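Local coordinates for lipid-transfer protein (PDB 6OK1) that has a thiolase-like fold and is probably a lipid-transfer protein of the thiolase-related kind, its precise role being unassigned, at residues V104-S115 and E217-V227. Numbering follows the deposited sequence.
Sequences VVVCYRAFNERS and ESDGGQALVVV
With CG placed anti to its own carbonyl carbon (chi1 -70°), Asp219 reaches over the turn that follows strand 104-112, where Ser115 turns OG toward Asp219 OD2 (chi1 65°). The two segments are neighbouring antiparallel strands of the mixed sheet of the thiolase fold, both within its N-terminal domain, strand 104-112 being flanked on its other edge by strand 50-54. Paired backbone bonds join Val105 to Val226, Cys107 to Leu224, Arg109 to Gln222 and Phe111 to Gly220; the straightest runs from Val105 N to Val226 O (3.0 Å). On one face Val104, Val106, Ala223 and Val225 interlock, Val106 CG1 lying 4.0 Å from Ala223 CB, and helix 26-40 packs against Ala110 and Val225. The other face carries Cys107 and Val226 against helix 86-98. The two strands come closest at Gly221, whose CA lies 3.6 Å from Ala110 CB. Further along, Glu113 CG, in the conformer described, sits over the centre of one face of the Phe111 ring, and Phe111 CE1 approaches Ser218 O obliquely at 3.6 Å. In that same conformer a water links Glu113 OE2, also bound by His346, to Ser218 N. Asp219 OD2 also accepts from Ser22 N. Its OD1 takes two turn amides: Arg114 N (2.9 Å) nearly along the C-O axis, and Ser115 N (3.0 Å) from the syn side, 16° out of the carboxylate plane.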
loop_
_atom_site.group_PDB
_atom_site.type_symbol
_atom_site.label_atom_id
_atom_site.label_comp_id
_atom_site.label_asym_id
_atom_site.label_seq_id
_atom_site.Cartn_x
_atom_site.Cartn_y
_atom_site.Cartn_z
ATOM N N VAL A 104 2.953 19.036 -7.389
ATOM C CA VAL A 104 4.180 18.904 -6.601
ATOM C C VAL A 104 4.042 17.671 -5.722
ATOM O O VAL A 104 3.259 17.679 -4.765
ATOM C CB VAL A 104 4.454 20.138 -5.734
ATOM C CG1 VAL A 104 5.740 19.976 -4.983
ATOM C CG2 VAL A 104 4.507 21.410 -6.604
ATOM N N VAL A 105 4.792 16.620 -6.034
ATOM C CA VAL A 105 4.649 15.330 -5.367
ATOM C C VAL A 105 5.956 15.019 -4.663
ATOM O O VAL A 105 7.029 15.128 -5.265
ATOM C CB VAL A 105 4.264 14.218 -6.350
ATOM C CG1 VAL A 105 4.011 12.908 -5.581
ATOM C CG2 VAL A 105 3.011 14.644 -7.167
ATOM N N VAL A 106 5.879 14.624 -3.397
ATOM C CA VAL A 106 7.058 14.163 -2.669
ATOM C C VAL A 106 6.991 12.653 -2.481
ATOM O O VAL A 106 6.002 12.130 -1.970
ATOM C CB VAL A 106 7.210 14.880 -1.318
ATOM C CG1 VAL A 106 8.525 14.521 -0.687
ATOM C CG2 VAL A 106 7.130 16.404 -1.518
ATOM N N CYS A 107 8.050 11.962 -2.893
ATOM C CA CYS A 107 8.208 10.531 -2.700
ATOM C C CYS A 107 9.180 10.323 -1.546
ATOM O O CYS A 107 10.227 10.966 -1.516
ATOM C CB CYS A 107 8.758 9.866 -3.967
ATOM S SG CYS A 107 7.905 10.333 -5.477
ATOM N N TYR A 108 8.840 9.444 -0.589
ATOM C CA TYR A 108 9.701 9.318 0.588
ATOM C C TYR A 108 9.703 7.902 1.152
ATOM O O TYR A 108 8.815 7.092 0.887
ATOM C CB TYR A 108 9.281 10.306 1.696
ATOM C CG TYR A 108 7.902 10.044 2.287
ATOM C CD1 TYR A 108 6.776 10.589 1.714
ATOM C CD2 TYR A 108 7.736 9.260 3.423
ATOM C CE1 TYR A 108 5.516 10.349 2.254
ATOM C CE2 TYR A 108 6.473 9.009 3.954
ATOM C CZ TYR A 108 5.383 9.569 3.368
ATOM O OH TYR A 108 4.135 9.349 3.859
ATOM N N ARG A 109 10.730 7.624 1.957
ATOM C CA ARG A 109 10.826 6.414 2.752
ATOM C C ARG A 109 11.719 6.751 3.930
ATOM O O ARG A 109 12.788 7.338 3.743
ATOM C CB ARG A 109 11.408 5.246 1.937
ATOM C CG ARG A 109 11.378 3.892 2.628
ATOM C CD ARG A 109 9.982 3.313 2.661
ATOM N NE ARG A 109 9.974 1.958 3.214
ATOM C CZ ARG A 109 9.743 1.635 4.478
ATOM N NH1 ARG A 109 9.447 2.554 5.400
ATOM N NH2 ARG A 109 9.807 0.348 4.838
ATOM N N ALA A 110 11.289 6.391 5.130
ATOM C CA ALA A 110 12.130 6.596 6.304
ATOM C C ALA A 110 11.878 5.507 7.331
ATOM O O ALA A 110 10.734 5.099 7.549
ATOM C CB ALA A 110 11.879 7.976 6.930
ATOM N N PHE A 111 12.947 5.025 7.960
ATOM C CA PHE A 111 12.783 3.959 8.934
ATOM C C PHE A 111 13.987 3.881 9.859
ATOM O O PHE A 111 15.063 4.437 9.585
ATOM C CB PHE A 111 12.543 2.592 8.259
ATOM C CG PHE A 111 13.455 2.278 7.092
ATOM C CD1 PHE A 111 14.837 2.400 7.182
ATOM C CD2 PHE A 111 12.915 1.759 5.917
ATOM C CE1 PHE A 111 15.669 2.056 6.105
ATOM C CE2 PHE A 111 13.733 1.398 4.839
ATOM C CZ PHE A 111 15.123 1.559 4.934
ATOM N N ASN A 112 13.785 3.161 10.960
ATOM C CA ASN A 112 14.858 2.737 11.847
ATOM C C ASN A 112 15.048 1.231 11.730
ATOM O O ASN A 112 14.725 0.474 12.634
ATOM C CB ASN A 112 14.521 3.105 13.282
ATOM C CG ASN A 112 14.600 4.584 13.520
ATOM O OD1 ASN A 112 15.546 5.246 13.082
ATOM N ND2 ASN A 112 13.599 5.123 14.209
ATOM N N GLU A 113 15.566 0.780 10.599
ATOM C CA GLU A 113 15.732 -0.652 10.400
ATOM C C GLU A 113 16.904 -1.226 11.179
ATOM O O GLU A 113 16.901 -2.419 11.453
ATOM C CB GLU A 113 15.916 -0.987 8.911
ATOM C CG GLU A 113 14.639 -1.000 8.111
ATOM C CD GLU A 113 14.608 -2.094 7.072
ATOM O OE1 GLU A 113 13.568 -2.768 6.995
ATOM O OE2 GLU A 113 15.604 -2.285 6.333
ATOM N N ARG A 114 17.902 -0.414 11.537
ATOM C CA ARG A 114 19.004 -0.934 12.339
ATOM C C ARG A 114 18.707 -0.910 13.830
ATOM O O ARG A 114 19.016 -1.876 14.531
ATOM C CB ARG A 114 20.281 -0.143 12.070
ATOM C CG ARG A 114 21.543 -0.851 12.633
ATOM C CD ARG A 114 21.779 -2.161 11.915
ATOM N NE ARG A 114 22.871 -2.983 12.425
ATOM C CZ ARG A 114 22.792 -3.787 13.482
ATOM N NH1 ARG A 114 21.705 -3.797 14.241
ATOM N NH2 ARG A 114 23.819 -4.578 13.782
ATOM N N SER A 115 18.084 0.166 14.316
ATOM C CA SER A 115 17.832 0.326 15.738
ATOM C C SER A 115 16.437 -0.099 16.184
ATOM O O SER A 115 16.219 -0.256 17.390
ATOM C CB SER A 115 18.056 1.780 16.149
ATOM O OG SER A 115 17.121 2.673 15.537
ATOM N N GLU A 217 21.748 -3.152 7.648
ATOM C CA GLU A 217 20.575 -2.312 7.794
ATOM C C GLU A 217 20.956 -0.902 8.249
ATOM O O GLU A 217 22.036 -0.657 8.805
ATOM C CB GLU A 217 19.610 -2.937 8.788
ATOM C CG GLU A 217 19.250 -4.381 8.422
ATOM C CD GLU A 217 18.182 -4.964 9.282
ATOM O OE1 GLU A 217 18.406 -5.064 10.508
ATOM O OE2 GLU A 217 17.119 -5.319 8.722
ATOM N N SER A 218 20.025 0.033 8.019
ATOM C CA SER A 218 20.252 1.447 8.236
ATOM C C SER A 218 19.061 2.091 8.931
ATOM O O SER A 218 17.922 1.628 8.822
ATOM C CB SER A 218 20.474 2.193 6.921
ATOM O OG SER A 218 21.561 1.671 6.171
ATOM N N ASP A 219 19.352 3.190 9.631
ATOM C CA ASP A 219 18.363 4.154 10.075
ATOM C C ASP A 219 18.505 5.393 9.198
ATOM O O ASP A 219 19.624 5.857 8.944
ATOM C CB ASP A 219 18.579 4.588 11.525
ATOM C CG ASP A 219 18.274 3.513 12.560
ATOM O OD1 ASP A 219 17.911 2.358 12.240
ATOM O OD2 ASP A 219 18.388 3.876 13.757
ATOM N N GLY A 220 17.387 5.930 8.741
ATOM C CA GLY A 220 17.436 7.153 7.971
ATOM C C GLY A 220 16.205 7.349 7.107
ATOM O O GLY A 220 15.322 6.491 7.029
ATOM N N GLY A 221 16.172 8.511 6.467
ATOM C CA GLY A 221 15.065 8.882 5.582
ATOM C C GLY A 221 15.564 9.559 4.322
ATOM O O GLY A 221 16.596 10.232 4.319
ATOM N N GLN A 222 14.818 9.347 3.228
ATOM C CA GLN A 222 15.134 9.896 1.914
ATOM C C GLN A 222 13.851 10.391 1.267
ATOM O O GLN A 222 12.831 9.691 1.291
ATOM C CB GLN A 222 15.787 8.846 1.012
ATOM C CG GLN A 222 16.071 9.300 -0.397
ATOM C CD GLN A 222 17.290 10.205 -0.484
ATOM O OE1 GLN A 222 18.413 9.784 -0.191
ATOM N NE2 GLN A 222 17.077 11.436 -0.933
ATOM N N ALA A 223 13.914 11.579 0.647
ATOM C CA ALA A 223 12.757 12.147 -0.036
ATOM C C ALA A 223 13.184 12.756 -1.361
ATOM O O ALA A 223 14.351 13.071 -1.571
ATOM C CB ALA A 223 12.050 13.216 0.814
ATOM N N LEU A 224 12.219 12.847 -2.277
ATOM C CA LEU A 224 12.429 13.302 -3.652
ATOM C C LEU A 224 11.217 14.132 -4.052
ATOM O O LEU A 224 10.092 13.690 -3.828
ATOM C CB LEU A 224 12.561 12.119 -4.622
ATOM C CG LEU A 224 13.525 10.991 -4.247
ATOM C CD1 LEU A 224 13.218 9.742 -5.018
ATOM C CD2 LEU A 224 14.973 11.390 -4.499
ATOM N N VAL A 225 11.441 15.302 -4.672
ATOM C CA VAL A 225 10.371 16.200 -5.115
ATOM C C VAL A 225 10.240 16.116 -6.632
ATOM O O VAL A 225 11.207 16.354 -7.363
ATOM C CB VAL A 225 10.646 17.654 -4.690
ATOM C CG1 VAL A 225 9.612 18.589 -5.292
ATOM C CG2 VAL A 225 10.606 17.758 -3.185
ATOM N N VAL A 226 9.031 15.819 -7.104
ATOM C CA VAL A 226 8.753 15.668 -8.530
ATOM C C VAL A 226 7.779 16.767 -8.930
ATOM O O VAL A 226 6.771 16.985 -8.249
ATOM C CB VAL A 226 8.178 14.268 -8.828
ATOM C CG1 VAL A 226 7.785 14.103 -10.323
ATOM C CG2 VAL A 226 9.201 13.181 -8.442
ATOM N N VAL A 227 8.082 17.461 -10.033
ATOM C CA VAL A 227 7.216 18.502 -10.576
ATOM C C VAL A 227 7.186 18.354 -12.091
ATOM O O VAL A 227 7.898 17.528 -12.669
ATOM C CB VAL A 227 7.704 19.917 -10.185
ATOM C CG1 VAL A 227 7.613 20.115 -8.708
ATOM C CG2 VAL A 227 9.120 20.115 -10.647
HETATM O O HOH W 1 17.931 -0.798 6.256
HETATM O O HOH W 2 14.738 -4.765 10.032
#